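Long-range contact in prolyl oligopeptidase (Galerina marginata, PDB 5N4B), which cleaves peptide bonds after proline and macrocyclises precursor peptides on the way to the amanitin toxins: residues Y326-T340 against R351-V365. The protein carries 1 engineered substitution. Residues are numbered along the deposited sequence; the frame is centred on the assembly and turned at random.
Sequences YIKTNLNAPQYKVIT and RDFIPEEKDAKLAQV
Val338 O takes two backbone N-H groups, from Phe353 N at 2.8 Å and Ile354 N at 3.2 Å, both arriving from the same face of its carbonyl plane. This is a classic beta bulge, set where the chain turns a corner at Phe353. Phe353 sets its ring alongside Val338, its CG swung opposite the backbone N (chi1 175°), and offers a face to Tyr326, whose CE2 points at the ring centre in a T-shaped stack, planes at 89°. Val338 CG1 lies at the edge of the Phe353 ring, near its plane. The second methyl, CG2, packs 3.7 Å from Leu362 CD2 and meets Val365 CG2 tip to tip. Lys337, extended beyond CG, crosses to Asp352; Lys337 NZ lies 2.8 Å from Asp352 OD1, on the syn side of the carboxylate, in a salt bridge. Farther along, Glu356, extended beyond CG, reaches to the type I turn from Ala333 to Tyr336, where Gln335 N gives Glu356 OE2 a nearly straight bond of 2.9 Å on the anti side. Gln335 O in turn accepts from Leu362 N at 2.9 Å. The Gln335 side chain bends at chi2 (-85°), and its NE2 donates to Lys358 O, 3.1 Å away, from above the carbonyl plane. The bulged hairpin closes one four-stranded propeller blade, and strand 361-368 opens the next; Phe373 of that blade meets both aromatic rings, and Pro334 touches helix 536-540, in the alpha/beta-hydrolase part.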
ATOM      1  N   TYR A 326       6.523 -25.050  -7.704  1.00 10.99           N
ATOM      2  CA  TYR A 326       5.670 -24.224  -8.554  1.00 10.63           C
ATOM      3  C   TYR A 326       5.868 -22.768  -8.157  1.00 10.47           C
ATOM      4  O   TYR A 326       5.777 -22.429  -6.960  1.00 10.28           O
ATOM      5  CB  TYR A 326       4.202 -24.615  -8.339  1.00 11.16           C
ATOM      6  CG  TYR A 326       3.802 -25.966  -8.851  1.00 11.25           C
ATOM      7  CD1 TYR A 326       4.248 -27.131  -8.234  1.00 14.99           C
ATOM      8  CD2 TYR A 326       2.967 -26.103  -9.941  1.00 12.04           C
ATOM      9  CE1 TYR A 326       3.877 -28.402  -8.726  1.00 16.89           C
ATOM     10  CE2 TYR A 326       2.603 -27.328 -10.439  1.00 14.66           C
ATOM     11  CZ  TYR A 326       3.037 -28.470  -9.825  1.00 15.08           C
ATOM     12  OH  TYR A 326       2.668 -29.726 -10.249  1.00 16.97           O
ATOM     13  N   ILE A 327       6.139 -21.906  -9.138  1.00 10.18           N
ATOM     14  CA  ILE A 327       6.611 -20.556  -8.889  1.00  9.11           C
ATOM     15  C   ILE A 327       5.884 -19.605  -9.809  1.00  8.90           C
ATOM     16  O   ILE A 327       5.842 -19.823 -11.035  1.00 10.35           O
ATOM     17  CB  ILE A 327       8.124 -20.449  -9.116  1.00  9.82           C
ATOM     18  CG1 ILE A 327       8.861 -21.545  -8.323  1.00 12.34           C
ATOM     19  CG2 ILE A 327       8.625 -19.079  -8.725  1.00 13.13           C
ATOM     20  CD1 ILE A 327      10.413 -21.518  -8.430  1.00 14.29           C
ATOM     21  N   LYS A 328       5.402 -18.491  -9.249  1.00  8.16           N
ATOM     22  CA  LYS A 328       4.887 -17.401 -10.063  1.00  8.96           C
ATOM     23  C   LYS A 328       6.060 -16.513 -10.433  1.00 11.00           C
ATOM     24  O   LYS A 328       6.839 -16.127  -9.561  1.00  9.34           O
ATOM     25  CB  LYS A 328       3.861 -16.586  -9.289  1.00 10.00           C
ATOM     26  CG  LYS A 328       3.261 -15.429 -10.119  1.00 10.18           C
ATOM     27  CD  LYS A 328       2.073 -14.710  -9.465  1.00 11.55           C
ATOM     28  CE  LYS A 328       2.388 -13.974  -8.187  1.00 13.84           C
ATOM     29  NZ  LYS A 328       3.283 -12.826  -8.400  1.00 13.88           N
ATOM     30  N   THR A 329       6.224 -16.216 -11.705  1.00 10.15           N
ATOM     31  CA  THR A 329       7.410 -15.503 -12.175  1.00 10.29           C
ATOM     32  C   THR A 329       7.077 -14.632 -13.363  1.00 10.36           C
ATOM     33  O   THR A 329       6.140 -14.911 -14.113  1.00 10.77           O
ATOM     34  CB  THR A 329       8.573 -16.471 -12.515  1.00 11.37           C
ATOM     35  OG1 THR A 329       9.762 -15.749 -12.853  1.00 12.05           O
ATOM     36  CG2 THR A 329       8.246 -17.287 -13.722  1.00 13.60           C
ATOM     37  N   ASN A 330       7.887 -13.589 -13.552  1.00  9.85           N
ATOM     38  CA  ASN A 330       7.878 -12.820 -14.802  1.00 10.23           C
ATOM     39  C   ASN A 330       9.121 -13.060 -15.672  1.00 11.72           C
ATOM     40  O   ASN A 330       9.376 -12.293 -16.597  1.00 13.04           O
ATOM     41  CB  ASN A 330       7.607 -11.329 -14.560  1.00  9.54           C
ATOM     42  CG  ASN A 330       8.705 -10.669 -13.820  1.00 12.83           C
ATOM     43  OD1 ASN A 330       9.739 -11.268 -13.560  1.00 13.26           O
ATOM     44  ND2 ASN A 330       8.523  -9.385 -13.499  1.00 14.59           N
ATOM     45  N   LEU A 331       9.875 -14.144 -15.391  1.00 11.79           N
ATOM     46  CA  LEU A 331      11.024 -14.513 -16.231  1.00 12.91           C
ATOM     47  C   LEU A 331      10.598 -14.679 -17.676  1.00 14.39           C
ATOM     48  O   LEU A 331       9.792 -15.566 -17.995  1.00 14.57           O
ATOM     49  CB  LEU A 331      11.625 -15.817 -15.697  1.00 16.99           C
ATOM     50  CG  LEU A 331      12.697 -16.452 -16.567  1.00 23.35           C
ATOM     51  CD1 LEU A 331      13.837 -15.538 -16.632  1.00 23.15           C
ATOM     52  CD2 LEU A 331      13.130 -17.774 -15.983  1.00 25.92           C
ATOM     53  N   ASN A 332      11.114 -13.820 -18.532  1.00 15.97           N
ATOM     54  CA  ASN A 332      10.785 -13.862 -19.958  1.00 18.55           C
ATOM     55  C   ASN A 332       9.290 -13.795 -20.192  1.00 15.97           C
ATOM     56  O   ASN A 332       8.773 -14.289 -21.190  1.00 18.35           O
ATOM     57  CB  ASN A 332      11.345 -15.111 -20.638  1.00 20.78           C
ATOM     58  CG  ASN A 332      12.816 -15.188 -20.556  1.00 30.19           C
ATOM     59  OD1 ASN A 332      13.491 -14.196 -20.766  1.00 30.43           O
ATOM     60  ND2 ASN A 332      13.328 -16.369 -20.219  1.00 31.16           N
ATOM     61  N   ALA A 333       8.573 -13.069 -19.319  1.00 12.75           N
ATOM     62  CA  ALA A 333       7.107 -13.099 -19.258  1.00 13.03           C
ATOM     63  C   ALA A 333       6.595 -11.899 -18.491  1.00 10.18           C
ATOM     64  O   ALA A 333       6.212 -12.002 -17.328  1.00 11.15           O
ATOM     65  CB  ALA A 333       6.616 -14.399 -18.635  1.00 14.57           C
ATOM     66  N   PRO A 334       6.576 -10.741 -19.133  1.00 11.06           N
ATOM     67  CA  PRO A 334       6.224  -9.515 -18.419  1.00 12.75           C
ATOM     68  C   PRO A 334       4.841  -9.499 -17.837  1.00 11.99           C
ATOM     69  O   PRO A 334       4.605  -8.727 -16.891  1.00 12.08           O
ATOM     70  CB  PRO A 334       6.442  -8.420 -19.455  1.00 16.89           C
ATOM     71  CG  PRO A 334       6.407  -9.078 -20.741  1.00 17.62           C
ATOM     72  CD  PRO A 334       6.963 -10.477 -20.524  1.00 13.07           C
ATOM     73  N   GLN A 335       3.903 -10.338 -18.300  1.00 10.71           N
ATOM     74  CA  GLN A 335       2.572 -10.428 -17.719  1.00 10.98           C
ATOM     75  C   GLN A 335       2.455 -11.539 -16.684  1.00 11.83           C
ATOM     76  O   GLN A 335       1.350 -11.782 -16.163  1.00 10.82           O
ATOM     77  CB  GLN A 335       1.536 -10.638 -18.818  1.00 12.01           C
ATOM     78  CG  GLN A 335       1.424  -9.499 -19.783  1.00 12.56           C
ATOM     79  CD  GLN A 335       0.529  -8.422 -19.355  1.00 14.83           C
ATOM     80  OE1 GLN A 335       0.322  -8.152 -18.194  1.00 15.02           O
ATOM     81  NE2 GLN A 335      -0.046  -7.744 -20.356  1.00 25.36           N
ATOM     82  N   TYR A 336       3.574 -12.178 -16.346  1.00  9.37           N
ATOM     83  CA  TYR A 336       3.692 -13.250 -15.365  1.00  8.55           C
ATOM     84  C   TYR A 336       3.119 -14.575 -15.867  1.00  9.00           C
ATOM     85  O   TYR A 336       2.316 -14.629 -16.801  1.00 10.33           O
ATOM     86  CB  TYR A 336       3.140 -12.834 -13.999  1.00  8.49           C
ATOM     87  CG  TYR A 336       3.940 -11.817 -13.235  1.00  8.69           C
ATOM     88  CD1 TYR A 336       3.899 -10.467 -13.558  1.00 10.79           C
ATOM     89  CD2 TYR A 336       4.756 -12.206 -12.180  1.00  9.16           C
ATOM     90  CE1 TYR A 336       4.625  -9.522 -12.822  1.00 10.80           C
ATOM     91  CE2 TYR A 336       5.484 -11.262 -11.465  1.00 10.79           C
ATOM     92  CZ  TYR A 336       5.402  -9.937 -11.802  1.00 10.81           C
ATOM     93  OH  TYR A 336       6.112  -8.937 -11.114  1.00 12.85           O
ATOM     94  N   LYS A 337       3.522 -15.645 -15.189  1.00  8.06           N
ATOM     95  CA  LYS A 337       3.180 -17.026 -15.544  1.00  8.77           C
ATOM     96  C   LYS A 337       3.545 -17.913 -14.366  1.00  8.26           C
ATOM     97  O   LYS A 337       4.136 -17.454 -13.398  1.00  9.02           O
ATOM     98  CB  LYS A 337       3.901 -17.495 -16.812  1.00  9.73           C
ATOM     99  CG  LYS A 337       5.404 -17.562 -16.681  1.00 10.39           C
ATOM    100  CD  LYS A 337       6.072 -18.087 -17.917  1.00 12.04           C
ATOM    101  CE  LYS A 337       7.578 -18.036 -17.823  1.00 13.58           C
ATOM    102  NZ  LYS A 337       8.174 -18.674 -19.065  1.00 15.40           N
ATOM    103  N   VAL A 338       3.174 -19.178 -14.431  1.00  9.83           N
ATOM    104  CA  VAL A 338       3.592 -20.165 -13.435  1.00  9.74           C
ATOM    105  C   VAL A 338       4.550 -21.122 -14.098  1.00 10.11           C
ATOM    106  O   VAL A 338       4.201 -21.728 -15.132  1.00 10.17           O
ATOM    107  CB  VAL A 338       2.423 -20.953 -12.822  1.00  9.31           C
ATOM    108  CG1 VAL A 338       2.943 -21.964 -11.802  1.00 10.21           C
ATOM    109  CG2 VAL A 338       1.388 -20.042 -12.199  1.00 10.80           C
ATOM    110  N   ILE A 339       5.716 -21.300 -13.489  1.00 10.65           N
ATOM    111  CA  ILE A 339       6.681 -22.290 -13.906  1.00 10.02           C
ATOM    112  C   ILE A 339       6.792 -23.370 -12.833  1.00 11.00           C
ATOM    113  O   ILE A 339       6.390 -23.205 -11.676  1.00 11.77           O
ATOM    114  CB  ILE A 339       8.078 -21.688 -14.207  1.00 11.72           C
ATOM    115  CG1 ILE A 339       8.638 -21.049 -12.934  1.00 12.47           C
ATOM    116  CG2 ILE A 339       8.024 -20.694 -15.349  1.00 12.07           C
ATOM    117  CD1 ILE A 339      10.125 -20.679 -13.073  1.00 15.18           C
ATOM    118  N   THR A 340       7.364 -24.507 -13.229  1.00 11.96           N
ATOM    119  CA  THR A 340       7.895 -25.473 -12.289  1.00 13.97           C
ATOM    120  C   THR A 340       9.407 -25.539 -12.441  1.00 13.10           C
ATOM    121  O   THR A 340       9.930 -25.491 -13.557  1.00 15.06           O
ATOM    122  CB  THR A 340       7.276 -26.856 -12.493  1.00 15.22           C
ATOM    123  OG1 THR A 340       7.528 -27.344 -13.838  1.00 17.31           O
ATOM    124  CG2 THR A 340       5.768 -26.841 -12.194  1.00 16.54           C
ATOM    125  N   ARG A 351      10.024 -25.440 -16.640  1.00 14.80           N
ATOM    126  CA  ARG A 351       8.927 -25.628 -17.579  1.00 13.91           C
ATOM    127  C   ARG A 351       7.780 -24.693 -17.227  1.00 13.36           C
ATOM    128  O   ARG A 351       7.584 -24.370 -16.058  1.00 14.54           O
ATOM    129  CB  ARG A 351       8.439 -27.084 -17.494  1.00 13.20           C
ATOM    130  CG  ARG A 351       9.370 -28.060 -18.137  1.00 14.65           C
ATOM    131  CD  ARG A 351       8.967 -29.495 -17.824  1.00 16.27           C
ATOM    132  NE  ARG A 351       9.718 -30.435 -18.643  1.00 17.44           N
ATOM    133  CZ  ARG A 351       9.688 -31.740 -18.477  1.00 21.78           C
ATOM    134  NH1 ARG A 351       8.950 -32.301 -17.516  1.00 25.92           N
ATOM    135  NH2 ARG A 351      10.361 -32.479 -19.359  1.00 24.21           N
ATOM    136  N   ASP A 352       7.018 -24.291 -18.215  1.00 12.89           N
ATOM    137  CA  ASP A 352       5.795 -23.521 -18.005  1.00 12.64           C
ATOM    138  C   ASP A 352       4.690 -24.460 -17.586  1.00 13.65           C
ATOM    139  O   ASP A 352       4.415 -25.456 -18.271  1.00 18.21           O
ATOM    140  CB  ASP A 352       5.342 -22.785 -19.265  1.00 13.56           C
ATOM    141  CG  ASP A 352       6.262 -21.641 -19.670  1.00 14.18           C
ATOM    142  OD1 ASP A 352       7.200 -21.260 -18.919  1.00 15.39           O
ATOM    143  OD2 ASP A 352       6.022 -21.103 -20.758  1.00 17.29           O
ATOM    144  N   PHE A 353       4.014 -24.156 -16.480  1.00 12.24           N
ATOM    145  CA  PHE A 353       2.840 -24.891 -16.030  1.00 12.49           C
ATOM    146  C   PHE A 353       1.556 -24.209 -16.464  1.00 12.81           C
ATOM    147  O   PHE A 353       0.656 -24.858 -17.018  1.00 12.94           O
ATOM    148  CB  PHE A 353       2.885 -25.070 -14.511  1.00 10.84           C
ATOM    149  CG  PHE A 353       1.654 -25.709 -13.909  1.00 11.43           C
ATOM    150  CD1 PHE A 353       1.341 -27.029 -14.202  1.00 13.85           C
ATOM    151  CD2 PHE A 353       0.839 -25.035 -13.027  1.00 12.33           C
ATOM    152  CE1 PHE A 353       0.227 -27.655 -13.637  1.00 15.28           C
ATOM    153  CE2 PHE A 353      -0.269 -25.631 -12.476  1.00 12.57           C
ATOM    154  CZ  PHE A 353      -0.591 -26.924 -12.764  1.00 14.01           C
ATOM    155  N   ILE A 354       1.458 -22.896 -16.197  1.00 12.41           N
ATOM    156  CA  ILE A 354       0.370 -22.056 -16.705  1.00 12.32           C
ATOM    157  C   ILE A 354       1.081 -21.009 -17.543  1.00 10.24           C
ATOM    158  O   ILE A 354       1.807 -20.191 -16.973  1.00 11.58           O
ATOM    159  CB  ILE A 354      -0.495 -21.453 -15.594  1.00 11.72           C
ATOM    160  CG1 ILE A 354      -1.240 -22.559 -14.879  1.00 12.90           C
ATOM    161  CG2 ILE A 354      -1.466 -20.425 -16.223  1.00 13.90           C
ATOM    162  CD1 ILE A 354      -1.925 -22.077 -13.608  1.00 15.57           C
ATOM    163  N   PRO A 355       0.931 -20.993 -18.854  1.00 11.28           N
ATOM    164  CA  PRO A 355       1.708 -20.072 -19.692  1.00 12.25           C
ATOM    165  C   PRO A 355       1.287 -18.635 -19.483  1.00 10.84           C
ATOM    166  O   PRO A 355       0.177 -18.347 -19.062  1.00 12.06           O
ATOM    167  CB  PRO A 355       1.389 -20.545 -21.124  1.00 15.35           C
ATOM    168  CG  PRO A 355       0.148 -21.307 -21.023  1.00 20.44           C
ATOM    169  CD  PRO A 355       0.111 -21.927 -19.642  1.00 13.96           C
ATOM    170  N   GLU A 356       2.188 -17.732 -19.835  1.00 12.06           N
ATOM    171  CA  GLU A 356       1.894 -16.299 -19.852  1.00 11.96           C
ATOM    172  C   GLU A 356       0.738 -15.995 -20.780  1.00 13.06           C
ATOM    173  O   GLU A 356       0.679 -16.521 -21.906  1.00 15.84           O
ATOM    174  CB  GLU A 356       3.131 -15.539 -20.321  1.00 14.64           C
ATOM    175  CG  GLU A 356       2.995 -14.046 -20.198  1.00 12.20           C
ATOM    176  CD  GLU A 356       4.050 -13.256 -20.954  1.00 16.21           C
ATOM    177  OE1 GLU A 356       4.670 -13.829 -21.875  1.00 19.07           O
ATOM    178  OE2 GLU A 356       4.216 -12.063 -20.659  1.00 15.83           O
ATOM    179  N   GLU A 357      -0.123 -15.088 -20.348  1.00 12.39           N
ATOM    180  CA  GLU A 357      -1.160 -14.517 -21.211  1.00 12.87           C
ATOM    181  C   GLU A 357      -0.625 -13.186 -21.705  1.00 15.02           C
ATOM    182  O   GLU A 357      -0.235 -12.345 -20.887  1.00 19.26           O
ATOM    183  CB  GLU A 357      -2.428 -14.314 -20.408  1.00 15.40           C
ATOM    184  CG  GLU A 357      -3.118 -15.577 -20.077  1.00 18.92           C
ATOM    185  CD  GLU A 357      -3.685 -16.294 -21.299  1.00 25.78           C
ATOM    186  OE1 GLU A 357      -4.156 -15.606 -22.223  1.00 30.91           O
ATOM    187  OE2 GLU A 357      -3.633 -17.538 -21.343  1.00 26.37           O
ATOM    188  N   LYS A 358      -0.580 -13.002 -23.017  1.00 15.17           N
ATOM    189  CA  LYS A 358      -0.017 -11.798 -23.604  1.00 17.25           C
ATOM    190  C   LYS A 358      -0.674 -10.556 -23.038  1.00 20.18           C
ATOM    191  O   LYS A 358      -0.005  -9.533 -22.882  1.00 23.41           O
ATOM    192  CB  LYS A 358      -0.170 -11.858 -25.125  1.00 19.28           C
ATOM    193  CG  LYS A 358       0.440 -10.710 -25.921  1.00 24.92           C
ATOM    194  CD  LYS A 358       0.099 -10.853 -27.416  1.00 28.05           C
ATOM    195  CE  LYS A 358       0.577  -9.695 -28.275  1.00 30.02           C
ATOM    196  NZ  LYS A 358       2.038  -9.540 -28.198  1.00 40.94           N
ATOM    197  N   ASP A 359      -1.961 -10.618 -22.784  1.00 18.28           N
ATOM    198  CA  ASP A 359      -2.734  -9.409 -22.486  1.00 24.98           C
ATOM    199  C   ASP A 359      -3.536  -9.519 -21.181  1.00 25.39           C
ATOM    200  O   ASP A 359      -4.638  -8.949 -21.050  1.00 18.80           O
ATOM    201  CB  ASP A 359      -3.654  -9.077 -23.656  1.00 33.93           C
ATOM    202  CG  ASP A 359      -2.886  -8.669 -24.913  1.00 37.83           C
ATOM    203  OD1 ASP A 359      -2.096  -7.678 -24.900  1.00 38.87           O
ATOM    204  OD2 ASP A 359      -3.064  -9.387 -25.903  1.00 34.67           O
ATOM    205  N   ALA A 360      -3.061 -10.321 -20.233  1.00 15.87           N
ATOM    206  CA  ALA A 360      -3.644 -10.260 -18.904  1.00 13.13           C
ATOM    207  C   ALA A 360      -2.561 -10.644 -17.914  1.00 13.55           C
ATOM    208  O   ALA A 360      -1.895 -11.659 -18.094  1.00 14.06           O
ATOM    209  CB  ALA A 360      -4.822 -11.202 -18.735  1.00 18.87           C
ATOM    210  N   LYS A 361      -2.424  -9.871 -16.851  1.00 10.42           N
ATOM    211  CA  LYS A 361      -1.412 -10.102 -15.843  1.00 10.59           C
ATOM    212  C   LYS A 361      -1.889 -11.173 -14.881  1.00  9.97           C
ATOM    213  O   LYS A 361      -2.970 -11.097 -14.305  1.00 10.57           O
ATOM    214  CB  LYS A 361      -1.160  -8.802 -15.090  1.00 11.65           C
ATOM    215  CG  LYS A 361      -0.103  -8.919 -14.015  1.00 13.57           C
ATOM    216  CD  LYS A 361       0.062  -7.608 -13.270  1.00 15.31           C
ATOM    217  CE  LYS A 361       1.162  -7.644 -12.334  1.00 16.91           C
ATOM    218  NZ  LYS A 361       1.152  -6.382 -11.526  1.00 22.18           N
ATOM    219  N   LEU A 362      -1.036 -12.140 -14.631  1.00  9.31           N
ATOM    220  CA  LEU A 362      -1.295 -13.126 -13.586  1.00  8.22           C
ATOM    221  C   LEU A 362      -0.893 -12.476 -12.264  1.00  8.58           C
ATOM    222  O   LEU A 362       0.298 -12.253 -12.004  1.00 11.44           O
ATOM    223  CB  LEU A 362      -0.507 -14.395 -13.856  1.00  9.61           C
ATOM    224  CG  LEU A 362      -0.650 -15.496 -12.800  1.00  8.66           C
ATOM    225  CD1 LEU A 362      -2.095 -15.999 -12.743  1.00 12.35           C
ATOM    226  CD2 LEU A 362       0.320 -16.604 -13.038  1.00 10.20           C
ATOM    227  N   ALA A 363      -1.872 -12.156 -11.440  1.00  8.86           N
ATOM    228  CA  ALA A 363      -1.657 -11.350 -10.229  1.00  8.94           C
ATOM    229  C   ALA A 363      -1.436 -12.180  -8.982  1.00  8.70           C
ATOM    230  O   ALA A 363      -0.697 -11.747  -8.089  1.00 11.16           O
ATOM    231  CB  ALA A 363      -2.870 -10.442 -10.009  1.00 12.29           C
ATOM    232  N   GLN A 364      -2.081 -13.335  -8.875  1.00  8.91           N
ATOM    233  CA  GLN A 364      -1.987 -14.171  -7.681  1.00  9.46           C
ATOM    234  C   GLN A 364      -2.311 -15.613  -8.053  1.00  8.36           C
ATOM    235  O   GLN A 364      -3.230 -15.847  -8.860  1.00  8.61           O
ATOM    236  CB  GLN A 364      -2.993 -13.673  -6.636  1.00  8.91           C
ATOM    237  CG  GLN A 364      -2.820 -14.335  -5.268  1.00 10.50           C
ATOM    238  CD  GLN A 364      -3.860 -13.971  -4.215  1.00 10.54           C
ATOM    239  OE1 GLN A 364      -4.836 -13.277  -4.453  1.00 12.08           O
ATOM    240  NE2 GLN A 364      -3.694 -14.548  -3.051  1.00 15.06           N
ATOM    241  N   VAL A 365      -1.621 -16.575  -7.439  1.00  8.27           N
ATOM    242  CA  VAL A 365      -1.937 -17.998  -7.591  1.00  8.03           C
ATOM    243  C   VAL A 365      -1.747 -18.640  -6.238  1.00 10.51           C
ATOM    244  O   VAL A 365      -0.651 -18.534  -5.661  1.00 10.03           O
ATOM    245  CB  VAL A 365      -1.066 -18.735  -8.632  1.00 10.06           C
ATOM    246  CG1 VAL A 365      -1.498 -20.187  -8.742  1.00 11.06           C
ATOM    247  CG2 VAL A 365      -1.165 -18.133 -10.005  1.00 13.02           C
TER
HETATM  248  O   HOH W   1       2.031 -11.107 -10.281  1.00 11.63           O
HETATM  249  O   HOH W   2       6.977 -13.171 -23.130  1.00 19.55           O
HETATM  250  O   HOH W   3      -0.176 -13.936 -17.711  1.00  6.47           O